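Local coordinates for protein TonB-dependent siderophore receptor (Pseudomonas aeruginosa 39016, PDB 5NEC) that probably imports iron-loaded siderophores across the outer membrane, driven by TonB, and may carry siderophore-drug conjugates the same way, at residues P245-S250 and N256-V261; G321-G326 and T404-P409; D177-F182 and A188-L193; S151-A156 and T228-H233; A462-H465 and A470-L473. All blocks are in the same frame, centred on the assembly; numbering follows the deposited sequence.

Contact 1 of 5, residues P245-S250 and N256-V261; sequences PYAKSS and NPDKPV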
# COMPACT_ATOMS: atom_id res chain seq x y z
N PRO A 245 -3.62 17.41 -16.35
CA PRO A 245 -2.96 16.91 -17.55
C PRO A 245 -1.47 17.29 -17.65
O PRO A 245 -1.04 18.34 -17.14
CB PRO A 245 -3.74 17.58 -18.70
CG PRO A 245 -4.34 18.80 -18.09
CD PRO A 245 -4.58 18.48 -16.65
N TYR A 246 -0.69 16.42 -18.29
CA TYR A 246 0.65 16.76 -18.74
C TYR A 246 0.55 17.84 -19.82
O TYR A 246 -0.34 17.81 -20.68
CB TYR A 246 1.38 15.54 -19.35
CG TYR A 246 1.69 14.45 -18.37
CD1 TYR A 246 2.40 14.72 -17.20
CD2 TYR A 246 1.29 13.12 -18.60
CE1 TYR A 246 2.69 13.70 -16.29
CE2 TYR A 246 1.59 12.11 -17.70
CZ TYR A 246 2.28 12.40 -16.54
OH TYR A 246 2.58 11.41 -15.63
N ALA A 247 1.48 18.80 -19.76
CA ALA A 247 1.70 19.72 -20.89
C ALA A 247 2.05 18.87 -22.10
O ALA A 247 2.58 17.76 -21.93
CB ALA A 247 2.81 20.72 -20.57
N LYS A 248 1.69 19.33 -23.29
CA LYS A 248 1.96 18.57 -24.50
C LYS A 248 2.75 19.43 -25.50
O LYS A 248 2.17 20.17 -26.31
CB LYS A 248 0.65 18.02 -25.10
CG LYS A 248 0.86 16.99 -26.22
CD LYS A 248 -0.33 16.96 -27.16
CE LYS A 248 -0.01 16.40 -28.54
NZ LYS A 248 0.60 15.06 -28.43
N SER A 249 4.07 19.32 -25.41
CA SER A 249 4.98 20.10 -26.23
C SER A 249 5.23 19.39 -27.55
O SER A 249 5.33 18.16 -27.61
CB SER A 249 6.31 20.29 -25.51
OG SER A 249 6.09 20.77 -24.20
N SER A 250 5.32 20.18 -28.62
CA SER A 250 5.64 19.66 -29.95
C SER A 250 6.93 18.83 -29.99
O SER A 250 7.00 17.87 -30.75
CB SER A 250 5.75 20.82 -30.94
OG SER A 250 6.74 21.74 -30.49
N ASN A 256 13.49 16.01 -23.84
CA ASN A 256 12.67 17.10 -23.28
C ASN A 256 11.32 16.54 -22.83
O ASN A 256 10.33 16.65 -23.55
CB ASN A 256 12.48 18.24 -24.29
CG ASN A 256 13.80 18.73 -24.82
OD1 ASN A 256 14.49 19.51 -24.18
ND2 ASN A 256 14.18 18.22 -25.98
N PRO A 257 11.29 15.90 -21.66
CA PRO A 257 10.05 15.30 -21.20
C PRO A 257 9.05 16.34 -20.70
O PRO A 257 9.46 17.40 -20.26
CB PRO A 257 10.51 14.37 -20.06
CG PRO A 257 11.72 15.04 -19.52
CD PRO A 257 12.40 15.62 -20.72
N ASP A 258 7.76 16.02 -20.75
CA ASP A 258 6.71 16.91 -20.23
C ASP A 258 6.29 16.62 -18.78
O ASP A 258 6.38 15.50 -18.30
CB ASP A 258 5.48 16.90 -21.13
CG ASP A 258 5.60 17.87 -22.31
OD1 ASP A 258 6.01 19.06 -22.10
OD2 ASP A 258 5.23 17.48 -23.44
N LYS A 259 5.84 17.67 -18.10
CA LYS A 259 5.34 17.61 -16.74
C LYS A 259 3.93 18.26 -16.65
O LYS A 259 3.46 18.85 -17.62
CB LYS A 259 6.35 18.29 -15.81
CG LYS A 259 6.54 19.78 -16.07
CD LYS A 259 7.37 20.40 -14.97
CE LYS A 259 7.30 21.92 -14.96
NZ LYS A 259 7.28 22.39 -13.54
N PRO A 260 3.24 18.14 -15.49
CA PRO A 260 1.87 18.65 -15.45
C PRO A 260 1.78 20.13 -15.77
O PRO A 260 2.65 20.87 -15.41
CB PRO A 260 1.44 18.39 -14.00
CG PRO A 260 2.23 17.21 -13.60
CD PRO A 260 3.56 17.39 -14.26
N VAL A 261 0.72 20.52 -16.46
CA VAL A 261 0.45 21.95 -16.69
C VAL A 261 0.35 22.72 -15.36
O VAL A 261 0.03 22.14 -14.34
CB VAL A 261 -0.80 22.21 -17.54
CG1 VAL A 261 -0.64 21.60 -18.93
CG2 VAL A 261 -2.07 21.69 -16.87
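D258 turns its side chain onto A247 and S249. Its CB lies 3.1 Å from A247 O, and CG passes the same carbonyl at 3.0 Å, so the carboxylate is laid against the opposing backbone. OD1 accepts from S249 OG at 2.7 Å, using its syn lone pair. OD2 takes S249 N at 2.9 Å, almost straight (178° at the hydrogen), also from the syn side but 24° out of the carboxylate plane. S249 OG swings beside its own backbone N (chi1 -50°), which lets hydroxyl and amide meet the two oxygens together. R252, from the loop between the segments, forms a salt bridge with D258 OD2 and bonds A247 O, which probably offsets the closeness of these two acceptors, 3.1 Å apart. Both segments belong to the long loop between strands 225-238 and 276-291 of the TonB-dependent receptor barrel, where Y246 and P260 form a single backbone bridge. It is flanked by V261 N to P245 O and A247 N to K259 O, both 2.9 Å. The Y246 ring presents its edge to P260 N, while its OH reaches Y712 O. V261 splits its methyls, CG2 on P245 CG and CG1 against A247 CA at 3.6 Å.

Contact 2 of 5, residues G321-G326 and T404-P409; sequences GNINNG and TSLENP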
# COMPACT_ATOMS: atom_id res chain seq x y z
N GLY A 321 -4.01 17.33 -27.39
CA GLY A 321 -3.44 18.61 -27.73
C GLY A 321 -4.41 19.78 -27.64
O GLY A 321 -4.00 20.89 -27.92
N ASN A 322 -5.64 19.55 -27.18
CA ASN A 322 -6.61 20.64 -26.98
C ASN A 322 -6.15 21.67 -25.94
O ASN A 322 -6.56 22.82 -26.00
CB ASN A 322 -7.98 20.13 -26.53
CG ASN A 322 -8.56 19.10 -27.48
OD1 ASN A 322 -8.63 19.33 -28.68
ND2 ASN A 322 -9.00 17.96 -26.94
N ILE A 323 -5.33 21.25 -24.98
CA ILE A 323 -4.79 22.17 -23.96
C ILE A 323 -3.97 23.31 -24.55
O ILE A 323 -3.94 24.40 -23.97
CB ILE A 323 -3.96 21.45 -22.85
CG1 ILE A 323 -2.73 20.71 -23.42
CG2 ILE A 323 -4.87 20.52 -22.05
CD1 ILE A 323 -1.80 20.17 -22.36
N ASN A 324 -3.35 23.09 -25.70
CA ASN A 324 -2.61 24.13 -26.38
C ASN A 324 -3.45 25.24 -27.02
O ASN A 324 -2.87 26.22 -27.46
CB ASN A 324 -1.63 23.52 -27.39
CG ASN A 324 -0.56 22.71 -26.70
OD1 ASN A 324 0.01 23.16 -25.73
ND2 ASN A 324 -0.31 21.50 -27.15
N ASN A 325 -4.77 25.09 -27.07
CA ASN A 325 -5.65 26.20 -27.45
C ASN A 325 -6.51 26.67 -26.28
O ASN A 325 -7.40 27.48 -26.48
CB ASN A 325 -6.51 25.83 -28.67
CG ASN A 325 -7.62 24.83 -28.34
OD1 ASN A 325 -8.27 24.90 -27.30
ND2 ASN A 325 -7.83 23.88 -29.22
N GLY A 326 -6.27 26.16 -25.08
CA GLY A 326 -6.96 26.58 -23.86
C GLY A 326 -8.19 25.77 -23.44
O GLY A 326 -9.01 26.26 -22.66
N THR A 404 -14.26 21.43 -21.71
CA THR A 404 -14.24 22.46 -20.69
C THR A 404 -13.01 23.34 -20.85
O THR A 404 -12.19 23.12 -21.74
CB THR A 404 -14.32 21.85 -19.27
OG1 THR A 404 -14.56 22.90 -18.31
CG2 THR A 404 -13.04 21.10 -18.88
N SER A 405 -12.88 24.33 -19.97
CA SER A 405 -11.76 25.28 -19.96
C SER A 405 -10.56 24.72 -19.22
O SER A 405 -10.72 24.11 -18.15
CB SER A 405 -12.23 26.57 -19.29
OG SER A 405 -11.16 27.37 -18.84
N LEU A 406 -9.36 24.93 -19.78
CA LEU A 406 -8.12 24.56 -19.09
C LEU A 406 -7.90 25.39 -17.81
O LEU A 406 -7.47 24.85 -16.77
CB LEU A 406 -6.94 24.71 -20.03
CG LEU A 406 -5.52 24.53 -19.47
CD1 LEU A 406 -5.34 23.09 -19.03
CD2 LEU A 406 -4.46 24.95 -20.47
N GLU A 407 -8.17 26.69 -17.88
CA GLU A 407 -7.94 27.58 -16.75
C GLU A 407 -9.08 27.57 -15.76
O GLU A 407 -8.81 27.55 -14.56
CB GLU A 407 -7.68 29.03 -17.22
CG GLU A 407 -6.47 29.19 -18.11
CD GLU A 407 -5.16 28.80 -17.44
OE1 GLU A 407 -4.92 29.15 -16.25
OE2 GLU A 407 -4.33 28.13 -18.11
N ASN A 408 -10.33 27.60 -16.23
CA ASN A 408 -11.49 27.76 -15.33
C ASN A 408 -12.62 26.76 -15.59
O ASN A 408 -13.73 27.16 -15.95
CB ASN A 408 -12.03 29.18 -15.41
CG ASN A 408 -11.00 30.21 -15.00
OD1 ASN A 408 -10.65 31.08 -15.78
ND2 ASN A 408 -10.45 30.06 -13.83
N PRO A 409 -12.35 25.46 -15.36
CA PRO A 409 -13.39 24.46 -15.64
C PRO A 409 -14.54 24.56 -14.65
O PRO A 409 -14.33 24.98 -13.51
CB PRO A 409 -12.64 23.14 -15.44
CG PRO A 409 -11.62 23.48 -14.40
CD PRO A 409 -11.16 24.87 -14.74
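A short 3-10 turn, residues 322-325, in the loop joining barrel strands 296-316 and 327-354 meets the end of the small strand 403-405 through I323, G326 and L406. The one hydrogen bond between the segments runs from L406 N to G326 O, 3.2 Å long and nearly straight at the hydrogen (175°). The donor nonetheless stands well above the carbonyl plane, 53° out of it, away from the lone pairs. G326 leaves the turn with a positive phi of 94°, where a side chain would press on the carbonyl of N325. L406 then folds back over the turn: its CB lies 3.7 Å from G326 O. With CG anti to the backbone N, the two methyls are carried to I323. CD1 touches I323 CG2 at 4.0 Å, and CD2 rests 3.6 Å from I323 O, which accepts G326 N and so closes the turn. In TonB-dependent receptors the long loops between strands lie at the extracellular end of the barrel, and the position here is consistent with that; strand 403-405 pairs with the extended strand 327-354, T404 bonding V328 through the backbone. I323 also packs on V328, so the apolar contact continues onto that strand. On the far side of L406 the chain is shaped by an ST motif, N408 N donating to S405 OG at 2.7 Å. L406 O is held by Y269 OH and E407 O by N267, both from the loop after strand 244-245, while N322 ties the turn to D317 and to the backbone of N388.

Contact 3 of 5, residues D177-F182 and A188-L193; sequences DLNQEF and AFRLNL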
# COMPACT_ATOMS: atom_id res chain seq x y z
N ASP A 177 -12.89 1.08 18.97
CA ASP A 177 -12.09 -0.16 19.04
C ASP A 177 -12.30 -0.77 20.44
O ASP A 177 -11.65 -0.39 21.41
CB ASP A 177 -10.60 0.13 18.75
CG ASP A 177 -9.72 -1.13 18.65
OD1 ASP A 177 -10.23 -2.28 18.62
OD2 ASP A 177 -8.48 -0.98 18.60
N LEU A 178 -13.26 -1.69 20.51
CA LEU A 178 -13.71 -2.34 21.74
C LEU A 178 -13.26 -3.79 21.78
O LEU A 178 -13.50 -4.50 20.82
CB LEU A 178 -15.24 -2.29 21.77
CG LEU A 178 -15.93 -3.02 22.91
CD1 LEU A 178 -17.08 -2.19 23.43
CD2 LEU A 178 -16.41 -4.41 22.50
N ASN A 179 -12.63 -4.21 22.88
CA ASN A 179 -12.14 -5.60 23.07
C ASN A 179 -12.51 -6.11 24.48
O ASN A 179 -12.05 -5.57 25.47
CB ASN A 179 -10.62 -5.67 22.83
CG ASN A 179 -10.07 -7.09 22.90
OD1 ASN A 179 -9.80 -7.73 21.87
ND2 ASN A 179 -9.89 -7.61 24.12
N GLN A 180 -13.34 -7.16 24.55
CA GLN A 180 -13.90 -7.68 25.80
C GLN A 180 -13.67 -9.18 25.96
O GLN A 180 -14.03 -9.95 25.08
CB GLN A 180 -15.41 -7.43 25.82
CG GLN A 180 -16.06 -7.35 27.20
CD GLN A 180 -16.51 -5.94 27.56
OE1 GLN A 180 -17.11 -5.22 26.74
NE2 GLN A 180 -16.24 -5.54 28.79
N GLU A 181 -13.08 -9.59 27.08
CA GLU A 181 -13.01 -11.03 27.42
C GLU A 181 -14.38 -11.59 27.78
O GLU A 181 -15.26 -10.87 28.26
CB GLU A 181 -12.04 -11.28 28.56
CG GLU A 181 -10.58 -11.03 28.19
CD GLU A 181 -9.60 -11.39 29.31
OE1 GLU A 181 -10.04 -11.79 30.41
OE2 GLU A 181 -8.37 -11.28 29.08
N PHE A 182 -14.57 -12.87 27.49
CA PHE A 182 -15.74 -13.64 27.95
C PHE A 182 -15.34 -15.13 28.09
O PHE A 182 -14.17 -15.48 27.89
CB PHE A 182 -16.96 -13.39 27.06
CG PHE A 182 -16.86 -13.98 25.66
CD1 PHE A 182 -16.04 -13.41 24.69
CD2 PHE A 182 -17.61 -15.10 25.31
CE1 PHE A 182 -15.95 -13.97 23.42
CE2 PHE A 182 -17.52 -15.66 24.04
CZ PHE A 182 -16.70 -15.08 23.10
N ALA A 188 -12.38 -13.95 23.64
CA ALA A 188 -12.50 -12.49 23.54
C ALA A 188 -13.22 -12.08 22.25
O ALA A 188 -13.15 -12.78 21.25
CB ALA A 188 -11.14 -11.83 23.62
N PHE A 189 -13.94 -10.98 22.33
CA PHE A 189 -14.66 -10.39 21.22
C PHE A 189 -14.05 -9.01 21.00
O PHE A 189 -13.79 -8.29 21.96
CB PHE A 189 -16.14 -10.26 21.58
CG PHE A 189 -16.95 -9.45 20.60
CD1 PHE A 189 -17.18 -9.91 19.30
CD2 PHE A 189 -17.50 -8.21 20.99
CE1 PHE A 189 -17.94 -9.15 18.40
CE2 PHE A 189 -18.26 -7.45 20.08
CZ PHE A 189 -18.49 -7.93 18.79
N ARG A 190 -13.83 -8.66 19.74
CA ARG A 190 -13.34 -7.33 19.39
C ARG A 190 -14.16 -6.75 18.25
O ARG A 190 -14.50 -7.46 17.31
CB ARG A 190 -11.87 -7.38 19.01
CG ARG A 190 -11.22 -6.02 18.82
CD ARG A 190 -9.71 -6.16 18.74
NE ARG A 190 -9.04 -4.86 18.77
CZ ARG A 190 -7.72 -4.69 18.79
NH1 ARG A 190 -6.90 -5.74 18.79
NH2 ARG A 190 -7.22 -3.46 18.82
N LEU A 191 -14.50 -5.47 18.36
CA LEU A 191 -15.24 -4.78 17.31
C LEU A 191 -14.52 -3.48 16.98
O LEU A 191 -14.25 -2.70 17.89
CB LEU A 191 -16.66 -4.50 17.77
CG LEU A 191 -17.61 -3.87 16.75
CD1 LEU A 191 -17.73 -4.73 15.49
CD2 LEU A 191 -18.97 -3.60 17.38
N ASN A 192 -14.16 -3.29 15.71
CA ASN A 192 -13.64 -2.02 15.20
C ASN A 192 -14.67 -1.42 14.25
O ASN A 192 -15.11 -2.09 13.32
CB ASN A 192 -12.31 -2.19 14.48
CG ASN A 192 -11.13 -2.12 15.41
OD1 ASN A 192 -10.53 -1.07 15.58
ND2 ASN A 192 -10.81 -3.24 16.05
N LEU A 193 -15.02 -0.16 14.48
CA LEU A 193 -15.96 0.57 13.65
C LEU A 193 -15.31 1.82 13.08
O LEU A 193 -14.46 2.41 13.73
CB LEU A 193 -17.16 0.99 14.50
CG LEU A 193 -17.98 -0.14 15.11
CD1 LEU A 193 -19.11 0.48 15.90
CD2 LEU A 193 -18.49 -1.10 14.04
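R190 grips the carboxylate of D177 side-on in a salt bridge: NE bonds OD1 and NH2 bonds OD2, each at 2.8 Å and each on a syn lone pair. Carboxylate and guanidinium planes differ by only 4°; R190 reaches the aspartate with an extended chain, CG anti to N (chi1 -172°). K152 adds a second positive partner to OD2, so the buried aspartate is probably held as the anion. N192 lies alongside D177, its amide turned 45° from the carboxylate, and ND2 makes a weak bond to OD1. The aliphatic part of R190 runs past N179, whose OD1 is 3.5 Å from R190 CD; N179 ND2 itself is bonded by K155 O. Strands 172-182 and 187-200 form an antiparallel hairpin near the start of the barrel, with L178-L191 and Q180-F189 as hydrogen-bonded pairs. D177, N179, R190 and N192 point to the face met by residues 152-157, the link from plug to barrel. L178, F189 and L191 occupy the other face, where L178 CD2 packs 4.2 Å from F189 CD2. At the hairpin's turn end F182 directs the edge of its ring to A188 C, CE1 lying at 3.5 Å.

Contact 4 of 5, residues S151-A156 and T228-H233; sequences SKQAKA and TVSHYH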
# COMPACT_ATOMS: atom_id res chain seq x y z
N SER A 151 -3.66 -7.38 10.84
CA SER A 151 -4.98 -7.00 11.37
C SER A 151 -5.01 -6.95 12.88
O SER A 151 -4.39 -7.78 13.54
CB SER A 151 -6.04 -8.03 11.00
OG SER A 151 -6.26 -8.06 9.62
N LYS A 152 -5.78 -6.02 13.42
CA LYS A 152 -6.19 -6.07 14.82
C LYS A 152 -7.06 -7.31 15.03
O LYS A 152 -8.00 -7.51 14.28
CB LYS A 152 -6.99 -4.83 15.18
CG LYS A 152 -6.15 -3.57 15.24
CD LYS A 152 -7.07 -2.38 15.42
CE LYS A 152 -6.32 -1.08 15.35
NZ LYS A 152 -7.28 -0.00 15.72
N GLN A 153 -6.70 -8.15 16.01
CA GLN A 153 -7.46 -9.35 16.38
C GLN A 153 -7.93 -9.22 17.83
O GLN A 153 -7.31 -8.52 18.63
CB GLN A 153 -6.59 -10.63 16.28
CG GLN A 153 -6.15 -11.03 14.88
CD GLN A 153 -7.30 -11.44 13.96
OE1 GLN A 153 -8.32 -11.99 14.40
NE2 GLN A 153 -7.15 -11.16 12.67
N ALA A 154 -9.02 -9.90 18.14
CA ALA A 154 -9.47 -10.05 19.53
C ALA A 154 -8.40 -10.81 20.28
O ALA A 154 -7.81 -11.75 19.74
CB ALA A 154 -10.81 -10.76 19.61
N LYS A 155 -8.14 -10.36 21.50
CA LYS A 155 -7.02 -10.86 22.30
C LYS A 155 -7.33 -10.69 23.78
O LYS A 155 -8.42 -10.20 24.14
CB LYS A 155 -5.76 -10.09 21.92
CG LYS A 155 -5.84 -8.59 22.18
CD LYS A 155 -4.62 -7.86 21.62
CE LYS A 155 -4.68 -6.38 21.98
NZ LYS A 155 -3.41 -5.68 21.65
N ALA A 156 -6.39 -11.09 24.65
CA ALA A 156 -6.56 -10.88 26.09
C ALA A 156 -6.53 -9.40 26.44
O ALA A 156 -5.87 -8.62 25.76
CB ALA A 156 -5.48 -11.62 26.86
N THR A 228 -9.64 -18.55 15.82
CA THR A 228 -9.99 -17.15 15.56
C THR A 228 -10.88 -17.04 14.33
O THR A 228 -10.66 -17.70 13.32
CB THR A 228 -8.74 -16.27 15.41
OG1 THR A 228 -7.92 -16.37 16.59
CG2 THR A 228 -9.14 -14.82 15.25
N VAL A 229 -11.89 -16.17 14.43
CA VAL A 229 -12.84 -15.87 13.38
C VAL A 229 -12.93 -14.34 13.22
O VAL A 229 -13.30 -13.65 14.17
CB VAL A 229 -14.26 -16.45 13.70
CG1 VAL A 229 -15.30 -16.04 12.66
CG2 VAL A 229 -14.22 -17.97 13.78
N SER A 230 -12.63 -13.83 12.03
CA SER A 230 -12.68 -12.40 11.74
C SER A 230 -13.54 -12.12 10.53
O SER A 230 -13.56 -12.89 9.59
CB SER A 230 -11.28 -11.86 11.47
OG SER A 230 -10.54 -11.89 12.68
N HIS A 231 -14.25 -11.01 10.57
CA HIS A 231 -14.85 -10.49 9.38
C HIS A 231 -14.42 -9.03 9.23
O HIS A 231 -14.25 -8.32 10.22
CB HIS A 231 -16.38 -10.62 9.39
CG HIS A 231 -16.98 -10.40 8.04
ND1 HIS A 231 -17.15 -11.42 7.12
CD2 HIS A 231 -17.36 -9.27 7.40
CE1 HIS A 231 -17.64 -10.93 6.00
NE2 HIS A 231 -17.77 -9.62 6.14
N TYR A 232 -14.20 -8.62 7.97
CA TYR A 232 -13.82 -7.26 7.61
C TYR A 232 -14.76 -6.73 6.51
O TYR A 232 -14.94 -7.34 5.47
CB TYR A 232 -12.36 -7.23 7.13
CG TYR A 232 -11.89 -5.84 6.75
CD1 TYR A 232 -11.47 -4.95 7.72
CD2 TYR A 232 -11.88 -5.41 5.42
CE1 TYR A 232 -11.03 -3.68 7.39
CE2 TYR A 232 -11.46 -4.13 5.08
CZ TYR A 232 -11.02 -3.28 6.07
OH TYR A 232 -10.59 -2.00 5.77
N HIS A 233 -15.34 -5.56 6.75
CA HIS A 233 -16.25 -4.97 5.81
C HIS A 233 -15.94 -3.49 5.66
O HIS A 233 -15.90 -2.78 6.66
CB HIS A 233 -17.68 -5.13 6.30
CG HIS A 233 -18.69 -4.58 5.34
ND1 HIS A 233 -19.12 -5.29 4.24
CD2 HIS A 233 -19.32 -3.38 5.28
CE1 HIS A 233 -19.97 -4.56 3.55
NE2 HIS A 233 -20.11 -3.40 4.16
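Q153 crosses T228 at a slant and brings only the end of its side chain to the strand. Its amide oxygen does most of the touching: OE1 sits 2.8 Å from S230 OG and 3.1 Å from T228 CG2, close to the hydroxyl on one residue and to a methyl on the other. The amide nitrogen NE2 stays further off, 3.5 Å from S230 OG. A bend in the glutamine chain (chi2 -65°) turns the amide toward the strand although the backbones remain apart, CA to CA 7.6 Å for Q153 and S230. T228 and S230, two residues apart, direct their side chains to the same side of the strand. In T228 the methyl lies anti to the backbone N and faces the glutamine, while OG1 bonds T218 OG1. S230 OG also bonds S216 OG of the neighbouring strand. Residues 151-156 lead from the last plug strand, 146-151, to the first barrel strand, 159-167, and here touch strand 225-238. They run along the inside of the barrel wall: Q153 O receives R190 NH1 and A154 packs on T218, so strands 187-200, 206-219 and 225-238 all meet them.

Contact 5 of 5, residues A462-H465 and A470-L473; sequences AKNH and ATKL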
# COMPACT_ATOMS: atom_id res chain seq x y z
N ALA A 462 -10.24 -18.02 -19.04
CA ALA A 462 -10.83 -16.70 -19.26
C ALA A 462 -11.88 -16.84 -20.34
O ALA A 462 -11.61 -17.38 -21.42
CB ALA A 462 -9.77 -15.70 -19.69
N LYS A 463 -13.10 -16.38 -20.04
CA LYS A 463 -14.17 -16.32 -21.01
C LYS A 463 -14.46 -14.86 -21.31
O LYS A 463 -14.84 -14.10 -20.42
CB LYS A 463 -15.42 -17.02 -20.50
CG LYS A 463 -15.28 -18.51 -20.54
CD LYS A 463 -16.38 -19.19 -19.76
CE LYS A 463 -16.13 -20.68 -19.63
NZ LYS A 463 -17.36 -21.46 -19.94
N ASN A 464 -14.28 -14.48 -22.57
CA ASN A 464 -14.47 -13.10 -22.98
C ASN A 464 -15.74 -12.97 -23.80
O ASN A 464 -15.79 -13.38 -24.96
CB ASN A 464 -13.28 -12.64 -23.79
CG ASN A 464 -13.33 -11.17 -24.13
OD1 ASN A 464 -14.11 -10.41 -23.57
ND2 ASN A 464 -12.49 -10.77 -25.05
N HIS A 465 -16.75 -12.37 -23.19
CA HIS A 465 -18.02 -12.08 -23.85
C HIS A 465 -17.98 -10.72 -24.58
O HIS A 465 -18.99 -10.33 -25.19
CB HIS A 465 -19.17 -12.14 -22.82
CG HIS A 465 -19.25 -13.45 -22.09
ND1 HIS A 465 -19.75 -14.60 -22.67
CD2 HIS A 465 -18.82 -13.81 -20.87
CE1 HIS A 465 -19.64 -15.61 -21.82
NE2 HIS A 465 -19.09 -15.15 -20.72
N ALA A 470 -18.02 -15.61 -28.18
CA ALA A 470 -17.24 -15.60 -26.96
C ALA A 470 -16.07 -16.56 -27.07
O ALA A 470 -16.20 -17.63 -27.68
CB ALA A 470 -18.11 -15.97 -25.77
N THR A 471 -14.92 -16.17 -26.51
CA THR A 471 -13.71 -17.00 -26.50
C THR A 471 -13.53 -17.62 -25.13
O THR A 471 -13.91 -17.03 -24.09
CB THR A 471 -12.44 -16.21 -26.89
OG1 THR A 471 -12.25 -15.11 -25.98
CG2 THR A 471 -12.56 -15.66 -28.34
N LYS A 472 -12.98 -18.83 -25.16
CA LYS A 472 -12.60 -19.56 -23.98
C LYS A 472 -11.12 -19.92 -24.14
O LYS A 472 -10.76 -20.69 -25.04
CB LYS A 472 -13.45 -20.81 -23.85
CG LYS A 472 -13.24 -21.54 -22.54
CD LYS A 472 -13.81 -22.95 -22.61
CE LYS A 472 -13.49 -23.69 -21.32
NZ LYS A 472 -14.04 -25.06 -21.37
N LEU A 473 -10.27 -19.36 -23.28
CA LEU A 473 -8.81 -19.55 -23.36
C LEU A 473 -8.25 -19.96 -22.01
O LEU A 473 -8.50 -19.31 -21.02
CB LEU A 473 -8.15 -18.26 -23.87
CG LEU A 473 -8.53 -17.89 -25.33
CD1 LEU A 473 -8.05 -16.48 -25.69
CD2 LEU A 473 -8.03 -18.92 -26.36
O HOH W 1 -11.00 -15.66 -23.42
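This is a beta-hairpin contact, at the end where barrel strands 447-464 and 471-488 turn into each other through a short loop. The strand ends run antiparallel, 164° between their directions. A462 and L473 form a hydrogen-bonded pair, with A462 N to L473 O at 2.9 Å and L473 N to A462 O at 3.0 Å. N464 and T471 form the next such pair, less evenly: N464 N to T471 O is 3.0 Å, but the return bond from T471 N to N464 O is weak at 3.3 Å. N464 OD1 bonds G466 N, tying the side chain to the connecting loop. Between these pairs K463 and K472 lie side by side on one face, their aliphatic chains meeting at CG, 4.2 Å apart. K463 NZ and K472 NZ are 5.1 Å apart, a spacing at which like charges would probably repel somewhat. A462, N464, T471 and L473 point to the other face, where A462 and N464 also pack on L426 of the adjoining strand. T471 OG1, set between its backbone N and carbonyl carbon (chi1 59°), approaches N464 CB and shares a water with A462: the water donates to A462 O at 2.7 Å and lies 2.9 Å from T471 OG1.

Along the chain contact 3 falls within the span bracketed by contact 4, and contacts 1, 2 and 5 follow in series. Contacts 3 and 4 touch, centres about 9 Å apart: R190 NH1 reaches Q153 O and N179 ND2 reaches K155 O, so the connection from plug to barrel is fastened to the early barrel strands. Contacts 1 and 2, about 14 Å between centres, join in the loops, where K248 O accepts from N324 ND2. About 52 Å separates the centres of contacts 1 and 3, toward opposite ends of the barrel. Contact 5 stands apart in a separate hairpin, about 39 Å or more between centres. Contacts 2 to 5 each involve barrel strands; contact 1 lies in a loop between them.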